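PDB 5I39: L-amino acid deaminase, which probably carries out the oxidative deamination of L-amino acids at a membrane, using bound flavin-adenine dinucleotide as its redox cofactor. Local coordinates for residues A[50-53]-A[54-58]; A[99-102]-A[103-107]; A[191-194]-A[195-198]; A[86-89]-A[90-94]; A[128-131]-A[132-136]. All blocks are in the same frame, centred on the assembly; numbering follows the deposited sequence. Where two conformers were deposited one is given.

Contact 1: A[50-53]-A[54-58]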
loop_
_atom_site.group_PDB
_atom_site.type_symbol
_atom_site.label_atom_id
_atom_site.label_comp_id
_atom_site.label_asym_id
_atom_site.label_seq_id
_atom_site.Cartn_x
_atom_site.Cartn_y
_atom_site.Cartn_z
ATOM N N ILE A 50 -6.745 -0.735 9.094
ATOM C CA ILE A 50 -6.778 -2.142 9.481
ATOM C C ILE A 50 -5.481 -2.569 10.173
ATOM O O ILE A 50 -5.518 -3.191 11.241
ATOM C CB ILE A 50 -7.053 -3.046 8.263
ATOM C CG1 ILE A 50 -8.497 -2.858 7.776
ATOM C CG2 ILE A 50 -6.825 -4.518 8.599
ATOM C CD1 ILE A 50 -8.739 -3.352 6.367
HETATM N N MSE A 51 -4.339 -2.247 9.568
HETATM C CA MSE A 51 -3.049 -2.677 10.119
HETATM C C MSE A 51 -2.780 -1.984 11.436
HETATM O O MSE A 51 -2.260 -2.604 12.371
HETATM C CB MSE A 51 -1.918 -2.449 9.118
HETATM C CG MSE A 51 -2.062 -3.311 7.856
HETATM SE SE MSE A 51 -2.111 -5.241 8.189
HETATM C CE MSE A 51 -0.242 -5.390 8.776
ATOM N N THR A 52 -3.140 -0.705 11.543
ATOM C CA THR A 52 -2.981 0.010 12.809
ATOM C C THR A 52 -3.862 -0.610 13.898
ATOM O O THR A 52 -3.406 -0.801 15.022
ATOM C CB THR A 52 -3.253 1.517 12.657
ATOM O OG1 THR A 52 -2.420 2.052 11.623
ATOM C CG2 THR A 52 -2.924 2.252 13.938
ATOM N N ALA A 53 -5.107 -0.928 13.558
ATOM C CA ALA A 53 -6.021 -1.584 14.498
ATOM C C ALA A 53 -5.466 -2.908 15.018
ATOM O O ALA A 53 -5.511 -3.176 16.217
ATOM C CB ALA A 53 -7.378 -1.801 13.850
ATOM N N ILE A 54 -4.926 -3.725 14.120
ATOM C CA ILE A 54 -4.307 -4.988 14.519
ATOM C C ILE A 54 -3.174 -4.751 15.522
ATOM O O ILE A 54 -3.080 -5.435 16.545
ATOM C CB ILE A 54 -3.776 -5.753 13.290
ATOM C CG1 ILE A 54 -4.947 -6.300 12.464
ATOM C CG2 ILE A 54 -2.855 -6.900 13.699
ATOM C CD1 ILE A 54 -4.584 -6.668 11.040
ATOM N N ASN A 55 -2.314 -3.786 15.214
ATOM C CA ASN A 55 -1.192 -3.466 16.083
ATOM C C ASN A 55 -1.657 -3.035 17.482
ATOM O O ASN A 55 -1.091 -3.456 18.490
ATOM C CB ASN A 55 -0.336 -2.387 15.425
ATOM C CG ASN A 55 0.991 -2.178 16.126
ATOM O OD1 ASN A 55 1.060 -1.498 17.142
ATOM N ND2 ASN A 55 2.054 -2.753 15.578
ATOM N N LEU A 56 -2.706 -2.221 17.531
ATOM C CA LEU A 56 -3.251 -1.757 18.807
ATOM C C LEU A 56 -3.890 -2.869 19.639
ATOM O O LEU A 56 -3.710 -2.902 20.857
ATOM C CB LEU A 56 -4.249 -0.634 18.557
ATOM C CG LEU A 56 -3.605 0.658 18.049
ATOM C CD1 LEU A 56 -4.656 1.547 17.410
ATOM C CD2 LEU A 56 -2.885 1.407 19.164
ATOM N N VAL A 57 -4.613 -3.786 18.999
ATOM C CA VAL A 57 -5.211 -4.911 19.724
ATOM C C VAL A 57 -4.125 -5.802 20.336
ATOM O O VAL A 57 -4.284 -6.299 21.451
ATOM C CB VAL A 57 -6.184 -5.719 18.836
ATOM C CG1 VAL A 57 -6.581 -7.038 19.489
ATOM C CG2 VAL A 57 -7.422 -4.893 18.536
ATOM N N GLU A 58 -3.008 -5.977 19.639
ATOM C CA GLU A 58 -1.877 -6.723 20.201
ATOM C C GLU A 58 -1.306 -6.093 21.472
ATOM O O GLU A 58 -0.728 -6.795 22.296
ATOM C CB GLU A 58 -0.772 -6.866 19.169
ATOM C CG GLU A 58 -1.139 -7.807 18.040
ATOM C CD GLU A 58 -0.148 -7.792 16.900
ATOM O OE1 GLU A 58 0.699 -6.874 16.836
ATOM O OE2 GLU A 58 -0.227 -8.705 16.053
#
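I50 and I54 stand one turn apart on helix 47-58, the helix of the beta-alpha-beta unit made with strands 40-43 and 63-66. Its start overlaps a glycine pattern consistent with the dinucleotide-binding turn of a Rossmann-type fold. The backbone evidence is a run of i to i+4 bonds, from I54 N to I50 O (3.0 Å), N55 N to M51 O, L56 N to T52 O, and V57 N to A53 O (3.0 Å). All four are close to straight, at 158° or more at the hydrogen. Among the side chains, the CD1 methyl of I54 reaches CG2 of I50 at 4.0 Å. In the conformer described here, the selenomethionine M51 is bent at chi2 and chi3, and its SE lies beside I54 CD1, also at 4.0 Å. T52 and L56 run side by side. With CG2 of T52 anti to the backbone N (OG1 chi1 -55°), that methyl faces L56 CD1 at 3.9 Å. M51 and I54 look toward helix 189-199, A53 and L56 toward strand 63-66, and M51 and L56 also touch helix 376-392. The main partners of T52 OG1 and N55 OD1 are L48 O and R59 NH2, while the methyl and selenium groups of I50, M51 and I54 pack in a buried region where the side chain of I50 lies about 7 Å from the bound FAD.

Contact 2: A[99-102]-A[103-107]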
loop_
_atom_site.group_PDB
_atom_site.type_symbol
_atom_site.label_atom_id
_atom_site.label_comp_id
_atom_site.label_asym_id
_atom_site.label_seq_id
_atom_site.Cartn_x
_atom_site.Cartn_y
_atom_site.Cartn_z
ATOM N N GLY A 99 9.066 -2.988 5.962
ATOM C CA GLY A 99 7.730 -3.328 5.479
ATOM C C GLY A 99 7.718 -4.647 4.725
ATOM O O GLY A 99 6.901 -5.525 5.004
ATOM N N LYS A 100 8.645 -4.795 3.782
ATOM C CA LYS A 100 8.793 -6.055 3.049
ATOM C C LYS A 100 9.088 -7.226 3.986
ATOM O O LYS A 100 8.521 -8.302 3.841
ATOM C CB LYS A 100 9.926 -5.958 2.036
ATOM C CG LYS A 100 9.641 -5.079 0.830
ATOM C CD LYS A 100 10.925 -4.629 0.143
ATOM C CE LYS A 100 11.823 -5.792 -0.238
ATOM N NZ LYS A 100 13.088 -5.280 -0.816
ATOM N N HIS A 101 9.990 -7.006 4.939
ATOM C CA HIS A 101 10.367 -8.039 5.903
ATOM C C HIS A 101 9.150 -8.537 6.686
ATOM O O HIS A 101 8.988 -9.735 6.919
ATOM C CB HIS A 101 11.422 -7.472 6.850
ATOM C CG HIS A 101 11.947 -8.456 7.842
ATOM N ND1 HIS A 101 11.651 -8.383 9.185
ATOM C CD2 HIS A 101 12.753 -9.528 7.688
ATOM C CE1 HIS A 101 12.253 -9.373 9.817
ATOM N NE2 HIS A 101 12.930 -10.083 8.932
ATOM N N ARG A 102 8.285 -7.612 7.078
ATOM C CA ARG A 102 7.052 -7.954 7.775
ATOM C C ARG A 102 6.026 -8.601 6.856
ATOM O O ARG A 102 5.329 -9.526 7.269
ATOM C CB ARG A 102 6.500 -6.723 8.467
ATOM C CG ARG A 102 7.444 -6.319 9.577
ATOM C CD ARG A 102 7.039 -5.059 10.258
ATOM N NE ARG A 102 8.015 -4.702 11.279
ATOM C CZ ARG A 102 7.789 -3.833 12.254
ATOM N NH1 ARG A 102 6.606 -3.223 12.355
ATOM N NH2 ARG A 102 8.746 -3.573 13.138
ATOM N N TRP A 103 5.947 -8.160 5.605
ATOM C CA TRP A 103 5.114 -8.875 4.641
ATOM C C TRP A 103 5.583 -10.315 4.438
ATOM O O TRP A 103 4.752 -11.209 4.293
ATOM C CB TRP A 103 5.014 -8.136 3.309
ATOM C CG TRP A 103 3.938 -7.095 3.327
ATOM C CD1 TRP A 103 4.093 -5.738 3.407
ATOM C CD2 TRP A 103 2.526 -7.336 3.301
ATOM N NE1 TRP A 103 2.866 -5.124 3.424
ATOM C CE2 TRP A 103 1.885 -6.080 3.356
ATOM C CE3 TRP A 103 1.739 -8.496 3.219
ATOM C CZ2 TRP A 103 0.492 -5.949 3.340
ATOM C CZ3 TRP A 103 0.357 -8.365 3.198
ATOM C CH2 TRP A 103 -0.252 -7.100 3.260
ATOM N N ARG A 104 6.893 -10.553 4.487
ATOM C CA ARG A 104 7.417 -11.924 4.422
ATOM C C ARG A 104 6.984 -12.811 5.597
ATOM O O ARG A 104 7.050 -14.029 5.499
ATOM C CB ARG A 104 8.942 -11.923 4.298
ATOM C CG ARG A 104 9.436 -11.455 2.942
ATOM C CD ARG A 104 10.919 -11.695 2.761
ATOM N NE ARG A 104 11.780 -10.789 3.526
ATOM C CZ ARG A 104 12.249 -9.614 3.102
ATOM N NH1 ARG A 104 11.889 -9.113 1.926
ATOM N NH2 ARG A 104 13.076 -8.926 3.878
ATOM N N GLU A 105 6.576 -12.197 6.703
ATOM C CA GLU A 105 6.004 -12.905 7.848
ATOM C C GLU A 105 4.481 -13.045 7.796
ATOM O O GLU A 105 3.902 -13.709 8.655
ATOM C CB GLU A 105 6.358 -12.150 9.136
ATOM C CG GLU A 105 7.853 -11.994 9.392
ATOM C CD GLU A 105 8.199 -11.012 10.500
ATOM O OE1 GLU A 105 7.356 -10.184 10.881
ATOM O OE2 GLU A 105 9.347 -11.059 10.976
HETATM N N MSE A 106 3.815 -12.421 6.825
HETATM C CA MSE A 106 2.367 -12.188 6.934
HETATM C C MSE A 106 1.528 -13.427 6.749
HETATM O O MSE A 106 0.568 -13.621 7.492
HETATM C CB MSE A 106 1.902 -11.102 5.968
HETATM C CG MSE A 106 0.560 -10.490 6.381
HETATM SE SE MSE A 106 0.697 -9.371 7.989
HETATM C CE MSE A 106 1.684 -7.884 7.156
ATOM N N ASN A 107 1.844 -14.271 5.772
ATOM C CA ASN A 107 1.066 -15.503 5.608
ATOM C C ASN A 107 1.165 -16.397 6.842
ATOM O O ASN A 107 0.173 -17.011 7.249
ATOM C CB ASN A 107 1.492 -16.279 4.365
ATOM C CG ASN A 107 1.152 -15.562 3.072
ATOM O OD1 ASN A 107 0.354 -14.626 3.048
ATOM N ND2 ASN A 107 1.749 -16.017 1.980
#
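H101 and R104 meet where helix 90-103 gives way to the turn before helix 106-110. Backbone bonds come first. W103 N and R104 N donate to G99 O and K100 O, each at 2.9 Å, as in a regular helix, but E105 N turns to R102 O at 3.0 Å. That last bond is bent to 136° at the hydrogen, and its donor stands above the carbonyl plane, evidence that the helical pattern is breaking. Flat groups make the second set. The R104 guanidinium lays one face over the H101 backbone, with NH2 3.5 Å from H101 CA, and the same NH2 lies in the plane of the imidazole at its edge, the two planes 73° apart. E105 OE2 approaches H101 CE1 obliquely at 3.6 Å. The W103 indole has the CE methyl of selenomethionine M106 centred 3.9 Å above one face. Third are the polar partners beyond the turn: W103 NE1 donates to M377 O, and salt bridges join D180 to both K100 and R104, E178 to K100, and E385 to R102. The like-charged ends of K100 and R104 are therefore probably compensated by the shared acid D180.

Contact 3: A[191-194]-A[195-198]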
loop_
_atom_site.group_PDB
_atom_site.type_symbol
_atom_site.label_atom_id
_atom_site.label_comp_id
_atom_site.label_asym_id
_atom_site.label_seq_id
_atom_site.Cartn_x
_atom_site.Cartn_y
_atom_site.Cartn_z
ATOM N N PHE A 191 -8.383 -7.690 2.059
ATOM C CA PHE A 191 -9.562 -8.431 2.515
ATOM C C PHE A 191 -9.170 -9.510 3.520
ATOM O O PHE A 191 -9.831 -9.671 4.545
ATOM C CB PHE A 191 -10.327 -9.005 1.323
ATOM C CG PHE A 191 -10.766 -7.945 0.350
ATOM C CD1 PHE A 191 -11.877 -7.149 0.619
ATOM C CD2 PHE A 191 -10.032 -7.695 -0.804
ATOM C CE1 PHE A 191 -12.262 -6.147 -0.261
ATOM C CE2 PHE A 191 -10.408 -6.695 -1.683
ATOM C CZ PHE A 191 -11.527 -5.924 -1.414
ATOM N N VAL A 192 -8.084 -10.224 3.246
ATOM C CA VAL A 192 -7.552 -11.185 4.213
ATOM C C VAL A 192 -7.165 -10.471 5.517
ATOM O O VAL A 192 -7.465 -10.957 6.606
ATOM C CB VAL A 192 -6.373 -11.983 3.612
ATOM C CG1 VAL A 192 -5.636 -12.794 4.671
ATOM C CG2 VAL A 192 -6.890 -12.915 2.521
HETATM N N MSE A 193 -6.530 -9.308 5.409
HETATM C CA MSE A 193 -6.130 -8.565 6.611
HETATM C C MSE A 193 -7.333 -8.093 7.399
HETATM O O MSE A 193 -7.307 -8.121 8.628
HETATM C CB MSE A 193 -5.220 -7.380 6.292
HETATM C CG MSE A 193 -3.883 -7.730 5.634
HETATM SE SE MSE A 193 -2.952 -9.256 6.458
HETATM C CE MSE A 193 -2.945 -8.725 8.348
ATOM N N ALA A 194 -8.395 -7.669 6.714
ATOM C CA ALA A 194 -9.623 -7.243 7.399
ATOM C C ALA A 194 -10.304 -8.383 8.156
ATOM O O ALA A 194 -10.750 -8.194 9.289
ATOM C CB ALA A 194 -10.597 -6.626 6.415
ATOM N N GLU A 195 -10.398 -9.554 7.534
ATOM C CA GLU A 195 -10.991 -10.719 8.201
ATOM C C GLU A 195 -10.164 -11.110 9.422
ATOM O O GLU A 195 -10.712 -11.461 10.466
ATOM C CB GLU A 195 -11.121 -11.909 7.249
ATOM C CG GLU A 195 -12.240 -11.786 6.234
ATOM C CD GLU A 195 -13.622 -11.784 6.850
ATOM O OE1 GLU A 195 -13.754 -11.548 8.069
ATOM O OE2 GLU A 195 -14.585 -12.016 6.096
ATOM N N TYR A 196 -8.844 -11.041 9.285
ATOM C CA TYR A 196 -7.947 -11.310 10.400
ATOM C C TYR A 196 -8.158 -10.302 11.534
ATOM O O TYR A 196 -8.257 -10.689 12.696
ATOM C CB TYR A 196 -6.503 -11.303 9.918
ATOM C CG TYR A 196 -5.469 -11.464 11.008
ATOM C CD1 TYR A 196 -5.259 -12.692 11.635
ATOM C CD2 TYR A 196 -4.683 -10.385 11.397
ATOM C CE1 TYR A 196 -4.293 -12.836 12.623
ATOM C CE2 TYR A 196 -3.718 -10.513 12.380
ATOM C CZ TYR A 196 -3.522 -11.736 12.991
ATOM O OH TYR A 196 -2.546 -11.831 13.962
ATOM N N ALA A 197 -8.268 -9.020 11.191
ATOM C CA ALA A 197 -8.541 -7.992 12.195
ATOM C C ALA A 197 -9.836 -8.292 12.954
ATOM O O ALA A 197 -9.870 -8.206 14.185
ATOM C CB ALA A 197 -8.612 -6.622 11.545
ATOM N N LYS A 198 -10.889 -8.658 12.225
ATOM C CA LYS A 198 -12.154 -9.048 12.859
ATOM C C LYS A 198 -11.976 -10.255 13.779
ATOM O O LYS A 198 -12.494 -10.270 14.900
ATOM C CB LYS A 198 -13.227 -9.347 11.814
ATOM C CG LYS A 198 -13.736 -8.119 11.075
ATOM C CD LYS A 198 -14.615 -8.492 9.891
ATOM C CE LYS A 198 -15.942 -9.109 10.314
ATOM N NZ LYS A 198 -16.670 -9.674 9.150
#
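V192 O accepts the backbone N-H of Y196 at 3.0 Å, one of four i to i+4 bonds that make residues 191-198 a regular alpha-helical piece of helix 189-199, a helix packed against helix 47-58 of the Rossmann-type nucleotide-binding unit. The other three pairs are E195 N to F191 O (3.0 Å), A197 N to M193 O (2.9 Å) and K198 N to A194 O (3.0 Å). Their angles at the hydrogen are 159° or more, and every donor leans a little out of its carbonyl plane. The carbonyls of 191-194 are thus each engaged by an amide of the second half, and the amides of 195-198 are all used. K198 NZ finds its partner outside the helix, donating to E28 O; its approach to E195 OE1 (3.6 Å) is long, and as E195 was deposited in two conformers the pairing is doubtful. The apolar face is built otherwise. Selenomethionine M193 is bent at chi2 (-45°) and chi3, which carries its methyl forward along the helix to lie beside Y196, whose CG is anti to its backbone N (chi1 175°). M193 also touches M106 on helix 106-110, while A194 meets I50 and Y196 meets I54 on helix 47-58. Within the helix, the M193 CE methyl comes to 3.9 Å from Y196 CD2, obliquely to the ring.

Contact 4: A[86-89]-A[90-94]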
loop_
_atom_site.group_PDB
_atom_site.type_symbol
_atom_site.label_atom_id
_atom_site.label_comp_id
_atom_site.label_asym_id
_atom_site.label_seq_id
_atom_site.Cartn_x
_atom_site.Cartn_y
_atom_site.Cartn_z
ATOM N N TYR A 86 13.184 -0.021 -4.024
ATOM C CA TYR A 86 14.023 0.506 -5.110
ATOM C C TYR A 86 13.906 2.023 -5.237
ATOM O O TYR A 86 12.799 2.547 -5.334
ATOM C CB TYR A 86 13.637 -0.145 -6.445
ATOM C CG TYR A 86 14.724 -0.146 -7.500
ATOM C CD1 TYR A 86 15.923 -0.812 -7.279
ATOM C CD2 TYR A 86 14.527 0.448 -8.750
ATOM C CE1 TYR A 86 16.914 -0.848 -8.247
ATOM C CE2 TYR A 86 15.514 0.414 -9.725
ATOM C CZ TYR A 86 16.702 -0.232 -9.464
ATOM O OH TYR A 86 17.673 -0.284 -10.420
ATOM N N LYS A 87 15.064 2.693 -5.224
ATOM C CA LYS A 87 15.190 4.156 -5.333
ATOM C C LYS A 87 14.586 4.952 -4.168
ATOM O O LYS A 87 14.509 6.175 -4.236
ATOM C CB LYS A 87 14.624 4.678 -6.668
ATOM C CG LYS A 87 15.419 4.288 -7.899
ATOM C CD LYS A 87 14.843 4.980 -9.125
ATOM C CE LYS A 87 15.742 4.851 -10.338
ATOM N NZ LYS A 87 15.195 5.570 -11.520
HETATM N N MSE A 88 14.181 4.291 -3.084
HETATM C CA MSE A 88 13.572 5.043 -1.983
HETATM C C MSE A 88 14.626 5.912 -1.333
HETATM O O MSE A 88 15.749 5.459 -1.103
HETATM C CB MSE A 88 12.934 4.159 -0.919
HETATM C CG MSE A 88 11.696 3.413 -1.418
HETATM SE SE MSE A 88 10.216 4.608 -1.894
HETATM C CE MSE A 88 9.852 3.817 -3.658
ATOM N N PRO A 89 14.286 7.162 -1.024
ATOM C CA PRO A 89 15.223 8.022 -0.311
ATOM C C PRO A 89 15.390 7.572 1.134
ATOM O O PRO A 89 14.625 6.732 1.624
ATOM C CB PRO A 89 14.558 9.397 -0.388
ATOM C CG PRO A 89 13.108 9.095 -0.417
ATOM C CD PRO A 89 13.000 7.849 -1.251
ATOM N N ASP A 90 16.372 8.140 1.823
ATOM C CA ASP A 90 16.644 7.762 3.205
ATOM C C ASP A 90 15.427 7.931 4.121
ATOM O O ASP A 90 15.273 7.189 5.082
ATOM C CB ASP A 90 17.830 8.556 3.758
ATOM C CG ASP A 90 18.353 7.984 5.061
ATOM O OD1 ASP A 90 18.655 6.771 5.093
ATOM O OD2 ASP A 90 18.461 8.741 6.051
ATOM N N GLU A 91 14.557 8.885 3.807
ATOM C CA GLU A 91 13.375 9.132 4.628
ATOM C C GLU A 91 12.453 7.911 4.712
ATOM O O GLU A 91 11.893 7.639 5.772
ATOM C CB GLU A 91 12.601 10.355 4.113
ATOM C CG GLU A 91 13.272 11.700 4.400
ATOM C CD GLU A 91 14.476 12.022 3.516
ATOM O OE1 GLU A 91 14.696 11.348 2.491
ATOM O OE2 GLU A 91 15.221 12.966 3.842
ATOM N N THR A 92 12.311 7.180 3.606
ATOM C CA THR A 92 11.382 6.050 3.538
ATOM C C THR A 92 12.035 4.693 3.277
ATOM O O THR A 92 11.329 3.681 3.251
ATOM C CB THR A 92 10.300 6.299 2.474
ATOM O OG1 THR A 92 10.933 6.575 1.220
ATOM C CG2 THR A 92 9.403 7.468 2.880
ATOM N N PHE A 93 13.359 4.634 3.126
ATOM C CA PHE A 93 13.980 3.358 2.798
ATOM C C PHE A 93 13.662 2.284 3.841
ATOM O O PHE A 93 13.187 1.202 3.492
ATOM C CB PHE A 93 15.494 3.454 2.626
ATOM C CG PHE A 93 16.116 2.112 2.408
ATOM C CD1 PHE A 93 16.071 1.516 1.153
ATOM C CD2 PHE A 93 16.622 1.384 3.475
ATOM C CE1 PHE A 93 16.583 0.246 0.955
ATOM C CE2 PHE A 93 17.130 0.110 3.286
ATOM C CZ PHE A 93 17.116 -0.458 2.022
ATOM N N LEU A 94 13.932 2.566 5.111
ATOM C CA LEU A 94 13.713 1.552 6.147
ATOM C C LEU A 94 12.234 1.206 6.319
ATOM O O LEU A 94 11.887 0.061 6.572
ATOM C CB LEU A 94 14.353 1.958 7.475
ATOM C CG LEU A 94 15.882 1.866 7.498
ATOM C CD1 LEU A 94 16.405 2.448 8.800
ATOM C CD2 LEU A 94 16.393 0.439 7.321
#
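T92 carries its hydroxyl between its own backbone N and carbonyl carbon (chi1 55°), the rotamer that points OG1 back at P89, while E91 bends at CG (chi2 75°) to return its carboxylate to the same ring. As a result P89 is touched from two directions. T92 OG1 sits 3.5 Å from P89 CD, and E91 OE1 lies 3.5 Å from P89 CB, the E91 and P89 side chains crossing at about a right angle. Selenomethionine M88 joins from the loop side: it is bent at chi2 and chi3, and its SE passes T92 OG1 at 3.8 Å. Its CB also rests 3.9 Å from F93 CA, which packs the loop against the incoming helix. The backbone acceptor here is P89 O. It takes the N-H of T92 at 3.1 Å, with 142° at the hydrogen and the donor well above the carbonyl plane, and a second, weak bond from F93 N (2.9 Å). P89 O thus receives the amides of T92 and F93, neither of them straight. The F93 ring leaves this spot to form a cation-pi contact with R141, whose guanidinium also salt-bridges D90, and M88 O accepts from W137 NE1. Both partners belong to helix 128-143. This is the entry of a loop into an alpha helix, with a proline whose lack of an N-H is tolerated there, as is common near helix N termini.

Contact 5: A[128-131]-A[132-136]; sequences EEDL and VNVRK. With EDO (1,2-ethanediol), chain E.
From E128 O to V132 N (2.9 Å) and from L131 O to R135 N (3.0 Å), with the pairs from E129 and D130 between them, the backbone keeps the unbroken i to i+4 pattern of an alpha helix. L131 and R135 make the main side-chain contact. The extended R135 chain lies across the leucine, with L131 CD1 under one face of the guanidinium and CD2 3.5 Å from R135 NH1. E128 and R135 bear opposite charges, but E128 OE1 and R135 NH1 stay 5.9 Å apart, and E128 OE2 instead accepts from an ethanediol O2 at 3.1 Å, a molecule probably left by the crystallisation liquor. These residues open helix 128-143, an amphipathic surface helix whose buried V134 meets I155 of strand 153-156, with R135 also touching it. On the solvent side N133 runs beside E129, the planes of amide and carboxylate 55° apart, and the two groups are joined through water. The first of two waters donates to E129 OE2 and accepts from N133 ND2 at 3.0 Å; the second donates to D130 OD1 and accepts from the same ND2 at 2.8 Å, so both bridges converge on one amide nitrogen. D130 is held further by K87, which in the conformer given salt-bridges OD1, and by L126 N, which donates to OD2.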
loop_
_atom_site.group_PDB
_atom_site.type_symbol
_atom_site.label_atom_id
_atom_site.label_comp_id
_atom_site.label_asym_id
_atom_site.label_seq_id
_atom_site.Cartn_x
_atom_site.Cartn_y
_atom_site.Cartn_z
ATOM N N GLU A 128 22.101 5.947 -19.724
ATOM C CA GLU A 128 23.351 5.857 -18.958
ATOM C C GLU A 128 23.300 6.662 -17.651
ATOM O O GLU A 128 23.795 6.197 -16.631
ATOM C CB GLU A 128 24.557 6.281 -19.810
ATOM C CG GLU A 128 24.856 5.363 -20.996
ATOM C CD GLU A 128 25.299 3.954 -20.617
ATOM O OE1 GLU A 128 25.880 3.756 -19.529
ATOM O OE2 GLU A 128 25.073 3.030 -21.427
ATOM N N GLU A 129 22.682 7.842 -17.679
ATOM C CA GLU A 129 22.528 8.680 -16.479
ATOM C C GLU A 129 21.705 7.975 -15.397
ATOM O O GLU A 129 22.070 7.985 -14.222
ATOM C CB GLU A 129 21.879 10.025 -16.837
ATOM C CG GLU A 129 21.710 10.985 -15.661
ATOM C CD GLU A 129 21.243 12.371 -16.078
ATOM O OE1 GLU A 129 20.686 12.521 -17.186
ATOM O OE2 GLU A 129 21.431 13.318 -15.286
ATOM N N ASP A 130 20.593 7.371 -15.802
ATOM C CA ASP A 130 19.746 6.615 -14.880
ATOM C C ASP A 130 20.522 5.450 -14.262
ATOM O O ASP A 130 20.404 5.195 -13.065
ATOM C CB ASP A 130 18.496 6.105 -15.606
ATOM C CG ASP A 130 17.402 5.625 -14.660
ATOM O OD1 ASP A 130 17.280 6.130 -13.525
ATOM O OD2 ASP A 130 16.638 4.729 -15.074
ATOM N N LEU A 131 21.325 4.769 -15.077
ATOM C CA LEU A 131 22.180 3.680 -14.605
ATOM C C LEU A 131 23.215 4.164 -13.584
ATOM O O LEU A 131 23.438 3.503 -12.569
ATOM C CB LEU A 131 22.860 2.974 -15.783
ATOM C CG LEU A 131 23.846 1.846 -15.468
ATOM C CD1 LEU A 131 23.235 0.760 -14.598
ATOM C CD2 LEU A 131 24.354 1.260 -16.773
ATOM N N VAL A 132 23.835 5.317 -13.845
ATOM C CA VAL A 132 24.737 5.940 -12.863
ATOM C C VAL A 132 23.988 6.165 -11.547
ATOM O O VAL A 132 24.485 5.831 -10.473
ATOM C CB VAL A 132 25.333 7.277 -13.376
ATOM C CG1 VAL A 132 26.053 8.032 -12.265
ATOM C CG2 VAL A 132 26.294 7.030 -14.530
ATOM N N ASN A 133 22.788 6.728 -11.643
ATOM C CA ASN A 133 22.012 7.060 -10.454
ATOM C C ASN A 133 21.603 5.837 -9.644
ATOM O O ASN A 133 21.729 5.845 -8.420
ATOM C CB ASN A 133 20.790 7.898 -10.828
ATOM C CG ASN A 133 21.167 9.266 -11.366
ATOM O OD1 ASN A 133 22.288 9.740 -11.168
ATOM N ND2 ASN A 133 20.235 9.905 -12.057
ATOM N N VAL A 134 21.143 4.782 -10.311
ATOM C CA VAL A 134 20.754 3.560 -9.586
ATOM C C VAL A 134 21.979 2.875 -8.966
ATOM O O VAL A 134 21.911 2.390 -7.840
ATOM C CB VAL A 134 19.882 2.572 -10.412
ATOM C CG1 VAL A 134 18.584 3.238 -10.822
ATOM C CG2 VAL A 134 20.598 2.009 -11.626
ATOM N N ARG A 135 23.097 2.847 -9.689
ATOM C CA ARG A 135 24.323 2.271 -9.136
ATOM C C ARG A 135 24.778 3.007 -7.878
ATOM O O ARG A 135 25.123 2.369 -6.878
ATOM C CB ARG A 135 25.437 2.223 -10.177
ATOM C CG ARG A 135 25.333 1.016 -11.085
ATOM C CD ARG A 135 26.342 1.061 -12.208
ATOM N NE ARG A 135 26.630 -0.276 -12.727
ATOM C CZ ARG A 135 27.042 -0.549 -13.966
ATOM N NH1 ARG A 135 27.191 0.413 -14.872
ATOM N NH2 ARG A 135 27.298 -1.809 -14.306
ATOM N N LYS A 136 24.734 4.338 -7.910
ATOM C CA LYS A 136 25.078 5.127 -6.726
ATOM C C LYS A 136 24.123 4.825 -5.569
ATOM O O LYS A 136 24.553 4.687 -4.426
ATOM C CB LYS A 136 25.072 6.629 -7.026
ATOM C CG LYS A 136 25.597 7.468 -5.867
ATOM C CD LYS A 136 25.522 8.960 -6.126
ATOM C CE LYS A 136 26.060 9.728 -4.930
ATOM N NZ LYS A 136 25.989 11.201 -5.119
HETATM C C1 EDO E . 21.202 2.311 -20.203
HETATM O O1 EDO E . 20.730 2.495 -21.543
HETATM C C2 EDO E . 21.755 0.900 -20.034
HETATM O O2 EDO E . 23.042 0.756 -20.649
HETATM O O HOH W 1 20.309 12.855 -12.548
HETATM O O HOH W 2 17.754 8.600 -12.264
#

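How the contacts relate
Each contact joins adjoining segments, so none closes a long loop and none nests or crosses: along the chain they run 1, 4, 2, 5, 3. Contact 1 lies on the helix of the nucleotide-binding beta-alpha-beta unit. Contacts 4 and 2 mark the two ends of helix 90-103, their centres about 17 Å apart. Contact 5, on the outlying helix 128-143, touches the loop of contact 4, their centres about 16 Å apart. Contact 3 returns to contact 1, helix 189-199 against helix 47-58, and contacts 1, 2 and 3 meet in a selenomethionine cluster in the M51 conformer given. Contacts 3 and 5 lie on opposite sides of the chain's centre.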